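Local structure of Endoglucanase(Endo-1,4-beta-glucanase)protein (Pseudomonas stutzeri, 6R2J) at residues 56-61 with 95-100; 134-139 with 168-173; 223-228 with 260-265; 255-260 with 291-296. The protein is a family 5 endoglucanase that binds cellobiose and probably hydrolyses internal beta-1,4-glucosidic bonds of cellulose. All coordinates share one frame; numbering follows the deposited sequence.

Contact 1 (56-61 with 95-100)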
loop_
_atom_site.group_PDB
_atom_site.type_symbol
_atom_site.label_atom_id
_atom_site.label_comp_id
_atom_site.label_asym_id
_atom_site.label_seq_id
_atom_site.Cartn_x
_atom_site.Cartn_y
_atom_site.Cartn_z
ATOM N N ARG A 56 0.647 5.766 1.038
ATOM C CA ARG A 56 1.172 4.453 1.372
ATOM C C ARG A 56 2.688 4.528 1.256
ATOM O O ARG A 56 3.216 4.969 0.228
ATOM C CB ARG A 56 0.612 3.354 0.461
ATOM C CG ARG A 56 1.240 1.948 0.761
ATOM C CD ARG A 56 0.456 0.934 -0.003
ATOM N NE ARG A 56 0.816 -0.479 0.129
ATOM C CZ ARG A 56 1.563 -1.164 -0.726
ATOM N NH1 ARG A 56 2.122 -0.569 -1.773
ATOM N NH2 ARG A 56 1.722 -2.466 -0.546
ATOM N N PHE A 57 3.389 4.124 2.303
ATOM C CA PHE A 57 4.837 4.307 2.328
ATOM C C PHE A 57 5.586 3.000 2.533
ATOM O O PHE A 57 5.690 2.520 3.678
ATOM C CB PHE A 57 5.239 5.319 3.396
ATOM C CG PHE A 57 6.678 5.705 3.307
ATOM C CD1 PHE A 57 7.099 6.565 2.305
ATOM C CD2 PHE A 57 7.619 5.166 4.159
ATOM C CE1 PHE A 57 8.437 6.938 2.167
ATOM C CE2 PHE A 57 8.979 5.507 4.004
ATOM C CZ PHE A 57 9.373 6.409 3.023
ATOM N N PRO A 58 6.152 2.408 1.465
ATOM C CA PRO A 58 6.948 1.177 1.628
ATOM C C PRO A 58 8.293 1.398 2.338
ATOM O O PRO A 58 8.998 2.394 2.121
ATOM C CB PRO A 58 7.150 0.675 0.185
ATOM C CG PRO A 58 6.089 1.388 -0.643
ATOM C CD PRO A 58 5.876 2.721 0.039
ATOM N N PHE A 59 8.644 0.425 3.180
ATOM C CA PHE A 59 9.945 0.277 3.800
ATOM C C PHE A 59 10.200 -1.227 3.829
ATOM O O PHE A 59 9.295 -2.050 3.564
ATOM C CB PHE A 59 9.933 0.966 5.161
ATOM C CG PHE A 59 9.150 0.219 6.182
ATOM C CD1 PHE A 59 7.778 0.339 6.232
ATOM C CD2 PHE A 59 9.785 -0.687 7.037
ATOM C CE1 PHE A 59 7.043 -0.385 7.158
ATOM C CE2 PHE A 59 9.077 -1.424 7.945
ATOM C CZ PHE A 59 7.703 -1.261 8.031
ATOM N N ILE A 60 11.442 -1.614 4.139
ATOM C CA ILE A 60 11.742 -3.035 4.269
ATOM C C ILE A 60 12.187 -3.389 5.683
ATOM O O ILE A 60 12.851 -2.613 6.380
ATOM C CB ILE A 60 12.690 -3.598 3.181
ATOM C CG1 ILE A 60 14.060 -2.917 3.234
ATOM C CG2 ILE A 60 12.008 -3.463 1.774
ATOM C CD1 ILE A 60 15.061 -3.530 2.269
ATOM N N TRP A 61 11.817 -4.590 6.093
ATOM C CA TRP A 61 12.180 -5.094 7.414
ATOM C C TRP A 61 13.702 -5.101 7.611
ATOM O O TRP A 61 14.205 -4.705 8.673
ATOM C CB TRP A 61 11.511 -6.469 7.581
ATOM C CG TRP A 61 11.718 -7.175 8.855
ATOM C CD1 TRP A 61 12.432 -6.756 9.958
ATOM C CD2 TRP A 61 11.221 -8.481 9.162
ATOM N NE1 TRP A 61 12.418 -7.740 10.916
ATOM C CE2 TRP A 61 11.672 -8.801 10.463
ATOM C CE3 TRP A 61 10.440 -9.416 8.457
ATOM C CZ2 TRP A 61 11.361 -10.003 11.075
ATOM C CZ3 TRP A 61 10.157 -10.617 9.061
ATOM C CH2 TRP A 61 10.628 -10.907 10.359
ATOM N N ILE A 95 0.048 4.987 5.481
ATOM C CA ILE A 95 0.069 3.541 5.649
ATOM C C ILE A 95 1.527 3.121 5.531
ATOM O O ILE A 95 2.116 3.156 4.447
ATOM C CB ILE A 95 -0.828 2.842 4.606
ATOM C CG1 ILE A 95 -2.274 3.397 4.699
ATOM C CG2 ILE A 95 -0.880 1.294 4.768
ATOM C CD1 ILE A 95 -3.244 2.783 3.746
ATOM N N LEU A 96 2.104 2.712 6.656
ATOM C CA LEU A 96 3.432 2.118 6.637
ATOM C C LEU A 96 3.363 0.692 6.099
ATOM O O LEU A 96 2.631 -0.147 6.622
ATOM C CB LEU A 96 4.058 2.125 8.027
ATOM C CG LEU A 96 4.343 3.535 8.555
ATOM C CD1 LEU A 96 5.017 3.408 9.911
ATOM C CD2 LEU A 96 5.190 4.351 7.612
ATOM N N ASP A 97 4.135 0.413 5.054
ATOM C CA ASP A 97 4.026 -0.836 4.309
ATOM C C ASP A 97 5.352 -1.555 4.437
ATOM O O ASP A 97 6.360 -1.086 3.889
ATOM C CB ASP A 97 3.724 -0.504 2.845
ATOM C CG ASP A 97 4.204 -1.574 1.858
ATOM O OD1 ASP A 97 4.190 -2.807 2.208
ATOM O OD2 ASP A 97 4.669 -1.090 0.758
ATOM N N MET A 98 5.359 -2.694 5.142
ATOM C CA MET A 98 6.544 -3.552 5.196
ATOM C C MET A 98 6.613 -4.312 3.868
ATOM O O MET A 98 5.902 -5.296 3.648
ATOM C CB MET A 98 6.503 -4.505 6.384
ATOM C CG MET A 98 7.668 -5.482 6.391
ATOM S SD MET A 98 7.809 -6.506 7.885
ATOM C CE MET A 98 8.185 -5.324 9.185
ATOM N N HIS A 99 7.473 -3.845 2.976
ATOM C CA HIS A 99 7.423 -4.185 1.553
ATOM C C HIS A 99 8.264 -5.440 1.270
ATOM O O HIS A 99 9.208 -5.434 0.459
ATOM C CB HIS A 99 7.953 -2.984 0.790
ATOM C CG HIS A 99 7.429 -2.841 -0.603
ATOM N ND1 HIS A 99 6.114 -2.544 -0.875
ATOM C CD2 HIS A 99 8.057 -2.908 -1.802
ATOM C CE1 HIS A 99 5.952 -2.446 -2.182
ATOM N NE2 HIS A 99 7.117 -2.654 -2.768
ATOM N N ASN A 100 7.866 -6.553 1.916
ATOM C CA ASN A 100 8.770 -7.685 2.043
ATOM C C ASN A 100 8.382 -9.007 1.377
ATOM O O ASN A 100 9.150 -9.970 1.490
ATOM C CB ASN A 100 9.092 -7.939 3.524
ATOM C CG ASN A 100 10.340 -7.213 3.983
ATOM O OD1 ASN A 100 10.322 -6.029 4.191
ATOM N ND2 ASN A 100 11.436 -7.935 4.114
#

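Contact 2 (134-139 with 168-173)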
loop_
_atom_site.group_PDB
_atom_site.type_symbol
_atom_site.label_atom_id
_atom_site.label_comp_id
_atom_site.label_asym_id
_atom_site.label_seq_id
_atom_site.Cartn_x
_atom_site.Cartn_y
_atom_site.Cartn_z
ATOM N N PRO A 134 0.064 11.199 14.897
ATOM C CA PRO A 134 -1.079 11.762 14.143
ATOM C C PRO A 134 -1.066 11.447 12.651
ATOM O O PRO A 134 -2.138 11.296 12.042
ATOM C CB PRO A 134 -1.025 13.271 14.451
ATOM C CG PRO A 134 0.387 13.532 14.995
ATOM C CD PRO A 134 0.825 12.230 15.649
ATOM N N GLY A 135 0.118 11.340 12.052
ATOM C CA GLY A 135 0.222 11.059 10.649
ATOM C C GLY A 135 0.157 9.602 10.308
ATOM O O GLY A 135 0.332 9.232 9.147
ATOM N N LEU A 136 -0.102 8.747 11.285
ATOM C CA LEU A 136 -0.199 7.320 11.015
ATOM C C LEU A 136 -1.656 6.934 10.800
ATOM O O LEU A 136 -2.495 7.153 11.677
ATOM C CB LEU A 136 0.361 6.495 12.170
ATOM C CG LEU A 136 0.300 4.979 11.987
ATOM C CD1 LEU A 136 1.273 4.456 10.943
ATOM C CD2 LEU A 136 0.548 4.341 13.357
ATOM N N LEU A 137 -1.948 6.333 9.654
ATOM C CA LEU A 137 -3.245 5.721 9.424
ATOM C C LEU A 137 -3.246 4.241 9.775
ATOM O O LEU A 137 -4.239 3.741 10.307
ATOM C CB LEU A 137 -3.632 5.830 7.958
ATOM C CG LEU A 137 -5.040 5.364 7.603
ATOM C CD1 LEU A 137 -6.114 6.201 8.266
ATOM C CD2 LEU A 137 -5.139 5.422 6.046
ATOM N N GLY A 138 -2.182 3.508 9.462
ATOM C CA GLY A 138 -2.163 2.103 9.809
ATOM C C GLY A 138 -0.946 1.381 9.266
ATOM O O GLY A 138 -0.012 1.986 8.726
ATOM N N TYR A 139 -0.981 0.060 9.469
ATOM C CA TYR A 139 0.150 -0.824 9.197
ATOM C C TYR A 139 -0.236 -1.825 8.113
ATOM O O TYR A 139 -1.059 -2.719 8.344
ATOM C CB TYR A 139 0.619 -1.607 10.436
ATOM C CG TYR A 139 1.123 -0.764 11.570
ATOM C CD1 TYR A 139 2.039 0.259 11.333
ATOM C CD2 TYR A 139 0.696 -0.989 12.865
ATOM C CE1 TYR A 139 2.501 1.026 12.331
ATOM C CE2 TYR A 139 1.161 -0.202 13.907
ATOM C CZ TYR A 139 2.068 0.810 13.627
ATOM O OH TYR A 139 2.557 1.628 14.630
ATOM N N ASP A 168 -4.509 -0.957 19.937
ATOM C CA ASP A 168 -5.839 -1.356 19.482
ATOM C C ASP A 168 -6.575 -0.274 18.691
ATOM O O ASP A 168 -7.804 -0.386 18.398
ATOM C CB ASP A 168 -6.646 -1.774 20.683
ATOM C CG ASP A 168 -6.915 -0.585 21.611
ATOM O OD1 ASP A 168 -6.318 0.496 21.352
ATOM O OD2 ASP A 168 -7.730 -0.706 22.558
ATOM N N GLN A 169 -5.842 0.728 18.230
ATOM C CA GLN A 169 -6.436 1.862 17.558
ATOM C C GLN A 169 -6.011 1.991 16.108
ATOM O O GLN A 169 -6.824 2.412 15.286
ATOM C CB GLN A 169 -6.155 3.191 18.281
ATOM C CG GLN A 169 -6.639 3.281 19.688
ATOM C CD GLN A 169 -8.124 3.357 19.772
ATOM O OE1 GLN A 169 -8.717 4.179 19.122
ATOM N NE2 GLN A 169 -8.740 2.488 20.547
ATOM N N THR A 170 -4.780 1.632 15.771
ATOM C CA THR A 170 -4.324 1.757 14.397
ATOM C C THR A 170 -4.994 0.712 13.507
ATOM O O THR A 170 -5.177 -0.448 13.902
ATOM C CB THR A 170 -2.799 1.612 14.369
ATOM O OG1 THR A 170 -2.281 1.942 13.076
ATOM C CG2 THR A 170 -2.381 0.206 14.708
ATOM N N LEU A 171 -5.380 1.152 12.300
ATOM C CA LEU A 171 -5.793 0.238 11.245
ATOM C C LEU A 171 -4.655 -0.709 10.867
ATOM O O LEU A 171 -3.472 -0.370 10.929
ATOM C CB LEU A 171 -6.210 1.019 9.998
ATOM C CG LEU A 171 -7.413 1.941 10.180
ATOM C CD1 LEU A 171 -7.717 2.675 8.908
ATOM C CD2 LEU A 171 -8.615 1.162 10.664
ATOM N N ILE A 172 -5.036 -1.906 10.441
ATOM C CA ILE A 172 -4.091 -2.884 9.910
ATOM C C ILE A 172 -4.612 -3.335 8.555
ATOM O O ILE A 172 -5.798 -3.680 8.430
ATOM C CB ILE A 172 -3.897 -4.101 10.838
ATOM C CG1 ILE A 172 -3.264 -3.684 12.163
ATOM C CG2 ILE A 172 -3.050 -5.208 10.090
ATOM C CD1 ILE A 172 -3.387 -4.751 13.262
ATOM N N PHE A 173 -3.711 -3.357 7.558
ATOM C CA PHE A 173 -4.003 -3.729 6.179
ATOM C C PHE A 173 -3.423 -5.104 5.875
ATOM O O PHE A 173 -2.215 -5.354 6.062
ATOM C CB PHE A 173 -3.491 -2.644 5.232
ATOM C CG PHE A 173 -4.156 -1.296 5.487
ATOM C CD1 PHE A 173 -3.767 -0.497 6.541
ATOM C CD2 PHE A 173 -5.197 -0.844 4.685
ATOM C CE1 PHE A 173 -4.394 0.698 6.778
ATOM C CE2 PHE A 173 -5.803 0.388 4.919
ATOM C CZ PHE A 173 -5.405 1.127 5.964
#

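Contact 3 (223-228 with 260-265)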
loop_
_atom_site.group_PDB
_atom_site.type_symbol
_atom_site.label_atom_id
_atom_site.label_comp_id
_atom_site.label_asym_id
_atom_site.label_seq_id
_atom_site.Cartn_x
_atom_site.Cartn_y
_atom_site.Cartn_z
ATOM N N ARG A 223 -0.252 -4.304 -25.309
ATOM C CA ARG A 223 -0.674 -3.840 -26.618
ATOM C C ARG A 223 -2.180 -3.758 -26.777
ATOM O O ARG A 223 -2.652 -3.101 -27.713
ATOM C CB ARG A 223 -0.136 -4.764 -27.703
ATOM C CG ARG A 223 1.366 -4.885 -27.652
ATOM C CD ARG A 223 1.888 -5.477 -28.943
ATOM N NE ARG A 223 1.951 -6.928 -28.863
ATOM C CZ ARG A 223 2.027 -7.724 -29.919
ATOM N NH1 ARG A 223 2.060 -7.195 -31.119
ATOM N NH2 ARG A 223 2.088 -9.038 -29.779
ATOM N N ASN A 224 -2.947 -4.385 -25.902
ATOM C CA ASN A 224 -4.394 -4.392 -26.050
ATOM C C ASN A 224 -5.024 -4.303 -24.678
ATOM O O ASN A 224 -5.458 -5.315 -24.123
ATOM C CB ASN A 224 -4.876 -5.640 -26.774
ATOM C CG ASN A 224 -5.047 -5.421 -28.260
ATOM O OD1 ASN A 224 -4.576 -6.216 -29.066
ATOM N ND2 ASN A 224 -5.718 -4.331 -28.632
ATOM N N ILE A 225 -5.078 -3.088 -24.142
ATOM C CA ILE A 225 -5.650 -2.834 -22.827
ATOM C C ILE A 225 -7.122 -2.446 -22.987
ATOM O O ILE A 225 -7.431 -1.361 -23.494
ATOM C CB ILE A 225 -4.858 -1.764 -22.073
ATOM C CG1 ILE A 225 -3.413 -2.221 -21.844
ATOM C CG2 ILE A 225 -5.551 -1.456 -20.743
ATOM C CD1 ILE A 225 -2.499 -1.119 -21.339
ATOM N N ASP A 226 -8.045 -3.307 -22.519
ATOM C CA ASP A 226 -9.467 -2.970 -22.568
ATOM C C ASP A 226 -9.764 -1.801 -21.624
ATOM O O ASP A 226 -9.202 -1.731 -20.532
ATOM C CB ASP A 226 -10.297 -4.180 -22.152
ATOM C CG ASP A 226 -11.788 -3.964 -22.336
ATOM O OD1 ASP A 226 -12.340 -3.041 -21.690
ATOM O OD2 ASP A 226 -12.417 -4.730 -23.117
ATOM N N PRO A 227 -10.616 -0.854 -22.010
ATOM C CA PRO A 227 -10.933 0.247 -21.077
ATOM C C PRO A 227 -11.559 -0.210 -19.752
ATOM O O PRO A 227 -11.570 0.547 -18.772
ATOM C CB PRO A 227 -11.889 1.147 -21.886
ATOM C CG PRO A 227 -12.327 0.306 -23.098
ATOM C CD PRO A 227 -11.187 -0.635 -23.357
ATOM N N MET A 228 -12.089 -1.424 -19.689
ATOM C CA MET A 228 -12.761 -1.920 -18.494
ATOM C C MET A 228 -11.959 -2.980 -17.734
ATOM O O MET A 228 -12.454 -3.534 -16.738
ATOM C CB MET A 228 -14.147 -2.471 -18.872
ATOM C CG MET A 228 -15.139 -1.425 -19.361
ATOM S SD MET A 228 -15.460 -0.111 -18.147
ATOM C CE MET A 228 -16.709 -0.848 -17.085
ATOM N N PRO A 260 -2.376 5.356 -24.188
ATOM C CA PRO A 260 -3.734 5.921 -24.047
ATOM C C PRO A 260 -4.788 4.942 -23.499
ATOM O O PRO A 260 -5.693 5.352 -22.753
ATOM C CB PRO A 260 -4.070 6.391 -25.476
ATOM C CG PRO A 260 -2.984 5.858 -26.381
ATOM C CD PRO A 260 -1.782 5.665 -25.501
ATOM N N GLU A 261 -4.711 3.653 -23.852
ATOM C CA GLU A 261 -5.704 2.696 -23.354
ATOM C C GLU A 261 -5.607 2.519 -21.834
ATOM O O GLU A 261 -6.627 2.326 -21.151
ATOM C CB GLU A 261 -5.551 1.350 -24.059
ATOM C CG GLU A 261 -5.574 1.374 -25.562
ATOM C CD GLU A 261 -4.167 1.327 -26.156
ATOM O OE1 GLU A 261 -3.183 1.339 -25.371
ATOM O OE2 GLU A 261 -4.045 1.290 -27.407
ATOM N N ALA A 262 -4.384 2.553 -21.289
ATOM C CA ALA A 262 -4.201 2.493 -19.839
ATOM C C ALA A 262 -4.862 3.675 -19.138
ATOM O O ALA A 262 -5.448 3.511 -18.060
ATOM C CB ALA A 262 -2.710 2.428 -19.514
ATOM N N ALA A 263 -4.798 4.867 -19.744
ATOM C CA ALA A 263 -5.463 6.041 -19.181
ATOM C C ALA A 263 -6.952 5.799 -19.025
ATOM O O ALA A 263 -7.537 6.098 -17.976
ATOM C CB ALA A 263 -5.236 7.245 -20.085
ATOM N N GLN A 264 -7.585 5.277 -20.082
ATOM C CA GLN A 264 -9.007 5.003 -20.020
ATOM C C GLN A 264 -9.315 4.009 -18.913
ATOM O O GLN A 264 -10.277 4.192 -18.161
ATOM C CB GLN A 264 -9.493 4.440 -21.337
ATOM C CG GLN A 264 -10.965 4.700 -21.506
ATOM C CD GLN A 264 -11.245 6.174 -21.713
ATOM O OE1 GLN A 264 -10.490 6.864 -22.412
ATOM N NE2 GLN A 264 -12.297 6.679 -21.065
ATOM N N ALA A 265 -8.496 2.951 -18.806
ATOM C CA ALA A 265 -8.669 1.918 -17.795
ATOM C C ALA A 265 -8.559 2.479 -16.397
ATOM O O ALA A 265 -9.285 2.033 -15.503
ATOM C CB ALA A 265 -7.653 0.802 -18.036
HETATM O O HOH W 1 -8.723 1.351 -22.867
HETATM O O HOH W 2 -10.965 -0.101 -16.072
#

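Contact 4 (255-260 with 291-296)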
loop_
_atom_site.group_PDB
_atom_site.type_symbol
_atom_site.label_atom_id
_atom_site.label_comp_id
_atom_site.label_asym_id
_atom_site.label_seq_id
_atom_site.Cartn_x
_atom_site.Cartn_y
_atom_site.Cartn_z
ATOM N N ILE A 255 -0.116 3.346 -14.248
ATOM C CA ILE A 255 -0.130 3.242 -15.702
ATOM C C ILE A 255 1.065 3.984 -16.271
ATOM O O ILE A 255 1.539 4.980 -15.720
ATOM C CB ILE A 255 -1.432 3.812 -16.343
ATOM C CG1 ILE A 255 -1.602 5.303 -16.046
ATOM C CG2 ILE A 255 -2.672 3.080 -15.904
ATOM C CD1 ILE A 255 -2.842 5.945 -16.691
ATOM N N PRO A 256 1.576 3.491 -17.406
ATOM C CA PRO A 256 2.568 4.281 -18.141
ATOM C C PRO A 256 1.938 5.495 -18.796
ATOM O O PRO A 256 0.772 5.487 -19.189
ATOM C CB PRO A 256 3.097 3.305 -19.202
ATOM C CG PRO A 256 2.624 1.889 -18.730
ATOM C CD PRO A 256 1.321 2.170 -18.041
ATOM N N ASP A 257 2.747 6.520 -18.965
ATOM C CA ASP A 257 2.346 7.755 -19.611
ATOM C C ASP A 257 2.313 7.687 -21.141
ATOM O O ASP A 257 2.062 8.714 -21.767
ATOM C CB ASP A 257 3.325 8.848 -19.158
ATOM C CG ASP A 257 4.814 8.567 -19.576
ATOM O OD1 ASP A 257 5.031 7.861 -20.576
ATOM O OD2 ASP A 257 5.769 9.082 -18.927
ATOM N N ASP A 258 2.523 6.524 -21.756
ATOM C CA ASP A 258 2.561 6.431 -23.214
ATOM C C ASP A 258 1.562 5.424 -23.770
ATOM O O ASP A 258 1.655 5.013 -24.940
ATOM C CB ASP A 258 3.976 6.107 -23.690
ATOM C CG ASP A 258 4.448 4.724 -23.259
ATOM O OD1 ASP A 258 3.791 4.112 -22.367
ATOM O OD2 ASP A 258 5.474 4.255 -23.837
ATOM N N LEU A 259 0.586 5.040 -22.961
ATOM C CA LEU A 259 -0.435 4.081 -23.351
ATOM C C LEU A 259 -1.797 4.728 -23.151
ATOM O O LEU A 259 -2.351 4.664 -22.050
ATOM C CB LEU A 259 -0.305 2.813 -22.513
ATOM C CG LEU A 259 0.985 2.010 -22.635
ATOM C CD1 LEU A 259 0.770 0.700 -21.839
ATOM C CD2 LEU A 259 1.352 1.699 -24.028
ATOM N N PRO A 260 -2.376 5.356 -24.188
ATOM C CA PRO A 260 -3.734 5.921 -24.047
ATOM C C PRO A 260 -4.788 4.942 -23.499
ATOM O O PRO A 260 -5.693 5.352 -22.753
ATOM C CB PRO A 260 -4.070 6.391 -25.476
ATOM C CG PRO A 260 -2.984 5.858 -26.381
ATOM C CD PRO A 260 -1.782 5.665 -25.501
ATOM N N THR A 291 12.713 9.024 -14.997
ATOM C CA THR A 291 11.696 9.035 -16.038
ATOM C C THR A 291 10.843 7.770 -16.038
ATOM O O THR A 291 10.243 7.436 -17.058
ATOM C CB THR A 291 12.321 9.304 -17.412
ATOM O OG1 THR A 291 13.305 8.312 -17.709
ATOM C CG2 THR A 291 12.955 10.677 -17.421
ATOM N N TYR A 292 10.770 7.061 -14.916
ATOM C CA TYR A 292 9.865 5.921 -14.802
ATOM C C TYR A 292 8.482 6.270 -15.368
ATOM O O TYR A 292 7.851 7.265 -14.972
ATOM C CB TYR A 292 9.811 5.502 -13.328
ATOM C CG TYR A 292 8.955 4.309 -12.973
ATOM C CD1 TYR A 292 8.949 3.165 -13.750
ATOM C CD2 TYR A 292 8.140 4.345 -11.847
ATOM C CE1 TYR A 292 8.130 2.062 -13.409
ATOM C CE2 TYR A 292 7.332 3.266 -11.488
ATOM C CZ TYR A 292 7.331 2.118 -12.252
ATOM O OH TYR A 292 6.508 1.054 -11.849
ATOM N N LYS A 293 8.037 5.457 -16.331
ATOM C CA LYS A 293 6.865 5.801 -17.126
ATOM C C LYS A 293 5.612 5.838 -16.276
ATOM O O LYS A 293 4.662 6.565 -16.599
ATOM C CB LYS A 293 6.684 4.774 -18.239
ATOM C CG LYS A 293 7.452 5.041 -19.506
ATOM C CD LYS A 293 6.949 4.169 -20.664
ATOM C CE LYS A 293 8.094 3.437 -21.361
ATOM N NZ LYS A 293 7.693 2.810 -22.670
ATOM N N LEU A 294 5.576 5.049 -15.203
ATOM C CA LEU A 294 4.403 5.056 -14.342
ATOM C C LEU A 294 4.463 6.145 -13.266
ATOM O O LEU A 294 3.469 6.358 -12.555
ATOM C CB LEU A 294 4.238 3.702 -13.631
ATOM C CG LEU A 294 3.631 2.440 -14.252
ATOM C CD1 LEU A 294 4.589 2.005 -15.317
ATOM C CD2 LEU A 294 3.428 1.371 -13.172
ATOM N N ALA A 295 5.597 6.814 -13.108
ATOM C CA ALA A 295 5.759 7.750 -12.001
ATOM C C ALA A 295 4.781 8.923 -12.115
ATOM O O ALA A 295 4.610 9.505 -13.188
ATOM C CB ALA A 295 7.209 8.268 -11.966
ATOM N N ILE A 296 4.147 9.277 -10.994
ATOM C CA ILE A 296 3.292 10.458 -10.921
ATOM C C ILE A 296 3.999 11.673 -10.310
ATOM O O ILE A 296 3.372 12.735 -10.163
ATOM C CB ILE A 296 2.009 10.081 -10.154
ATOM C CG1 ILE A 296 0.858 11.060 -10.394
ATOM C CG2 ILE A 296 2.295 10.005 -8.682
ATOM C CD1 ILE A 296 -0.477 10.647 -9.730
HETATM O O HOH W 3 8.642 9.050 -18.897
#

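Contact 1 (56-61 with 95-100)
The carboxylate of D97 lies flat over one face of the R56 guanidinium, the two planes 12° apart, with OD2 of D97 3.4 Å from CZ of R56. The H99 ring takes CB of P58 over one face and has NH1 of R56 near its edge. F59 turns one ring face to CA of M98, while the backbone oxygen of F57 and the carbonyl carbon of L96 lie at its edge. These groups belong to two buried, adjacent parallel strands of a GH5 TIM barrel. The ladder between them alternates, F57 N to I95 O, D97 N to F57 O, F59 N to D97 O and H99 N to F59 O, the last 2.6 Å.

The pairing of R56 with D97 rests on charge and stacking, with no N-H pointing at the oxygen. The N-H groups of R56 are engaged by D140, N143, E175, E252 and N17, partners that fix its rotation. ND1 of H99 donates to the syn lone pair of OD2 of D97 at 2.6 Å, a short but bent bond, the oxygen lying out of the ring plane. The imidazole is about 3 Å from a bound Tris molecule. On the face that carries F57, L96 and F59, M98 bends (chi3 -66°) and brings SD to 3.7 Å from CB of W61, a Met-aromatic contact oblique to the ring. N of W61 donates an almost straight bond to OD1 of N100, 2.8 Å long.

Contact 2 (134-139 with 168-173)
G138 and L171 meet where the two strands are most closely pressed, with CA of G138 only 3.0 Å from the carbonyl O of L171. G138 has no side chain, and the F173 ring lies against its bare CA, with CE1 of F173 4.0 Å from CA of G138 and the ring edge turned to the carbonyl O of Y139. Two backbone bonds lock this end: N of Y139 reaches O of L171 at 2.9 Å, and N of F173 donates an almost linear bond to O of Y139, 2.8 Å long. The strands are neighbours in the parallel barrel, joined by helix 152-166 in a beta-alpha-beta crossover, and Y139 and I172 both lean on I163 of that helix.

Toward the start of the strands the fit relaxes; the strand segments lie 45° apart. L171 N still faces O of L137, but at 3.5 Å the bond is weak. Here side chains do more of the work. T170 lays OG1 over one face of the Y139 ring, and its CG2 approaches CE2 of Y139 at 3.7 Å. With OG1 anti to the backbone N (chi1 -171°), the hydroxyl also comes alongside CA of G138 and makes a weak bond to O of L171. CD1 of L137 touches CD1 of L171. Just before T170 the chain comes out to solvent at D168 and Q169, where a weak bond runs from NE2 of Q169 to OD1 of D168.

Contact 3 (223-228 with 260-265)
The chain from I225 to P227 runs past the first turns of the helix beginning at P260, coming nearest where CA of P227 lies 4.3 Å from CA of A265. I225 supplies the buried part of the join. Its CG1 is anti to the carbonyl carbon (chi1 -62°), an orientation that carries CD1 to CB of A262, 4.0 Å away, while the other branch, CG2, goes to CB of A265. The carbonyl O of I225 meets CB of E261 at 3.3 Å. F209 and L259 add to the apolar cover over I225, and its backbone N is buried by the contact and has no polar partner.

P227 works nearer the surface. Its CB rests on CG of Q264 at 3.7 Å, and its carbonyl O takes a nearly linear C-H contact from CA of A265. The same oxygen accepts from ND2 of N268 and from a water, so it is gripped by more than one donor. That water also donates to O of A265. A second water ties O of I225 to O of E261, so solvent bridges a seam along which the two segments share no direct hydrogen bond. Facing away from the helix, D226 folds its carboxylate back on its own chain: OD1 receives N of M228 on its anti lone pair at 2.6 Å, an Asx turn that caps the entry to helix 229-244.

In this TIM barrel the loop after strand 201-206 leans on helix 260-276, which follows strand 248-252; this loop also carries Y208, D212, F213, S214 and K216 of the glycan pocket.

Contact 4 (255-260 with 291-296)
T291 reaches across through a water that donates to its carbonyl O and to OD2 of D257. Y292 then opens a type I turn, one face of its ring covered by CB of L294.

K293 does most of the reaching. Its chain bends at chi3 (-129°), passes across the D257 side chain at about a right angle and brings NZ to OD2 of D258 at 2.9 Å, a salt bridge met on the syn side, 32° out of the carboxylate plane. The lysine's CD lies beside the same carboxylate, and its CB meets CB of P256 at 4.0 Å. Behind it, the carbonyl O of K293 receives a weak bond from N of D257, 3.0 Å long. The polar end of D257 is held more firmly by R304, which makes a salt bridge to OD2.

L294 is the buried residue of this segment's contact with 255-260. Its CA gives a C-H contact to O of I255 at 3.2 Å, and CD1 lies 3.9 Å from CG of P256, the two side chains running side by side and pointing the same way. Y282 pins the backbones together, its OH bonded both to O of L294 and to N of I255. A295 closes the turn by donating from N to O of Y292.

The arrangement joins the loops that follow strands 248-252 and 280-285 of a TIM barrel, at the pocket end, where the side chain of L294 lies about 8 Å from a glucose unit of the bound cellobiose.

How the contacts relate
Contacts 1 and 2 are core strand pairings in one parallel sheet: strands 93-98 and 136-140 are neighbours, joined by a probable bond from L96 N to G138 O and by I95 packing on F173 and L137. Contact 1 adds a buried charge network, whereas contact 2 is almost wholly backbone and apolar. Contacts 3 and 4 lie farther out, partly buried, and are made by loops and a helix start rather than strands. They share P260 and touch through I255 on A262 and A263, and through I225 on L259. Here waters join both pairs of segments, and contact 4 has a surface salt bridge. Contact 2 lies on the opposite side of the chain's centre from contacts 3 and 4.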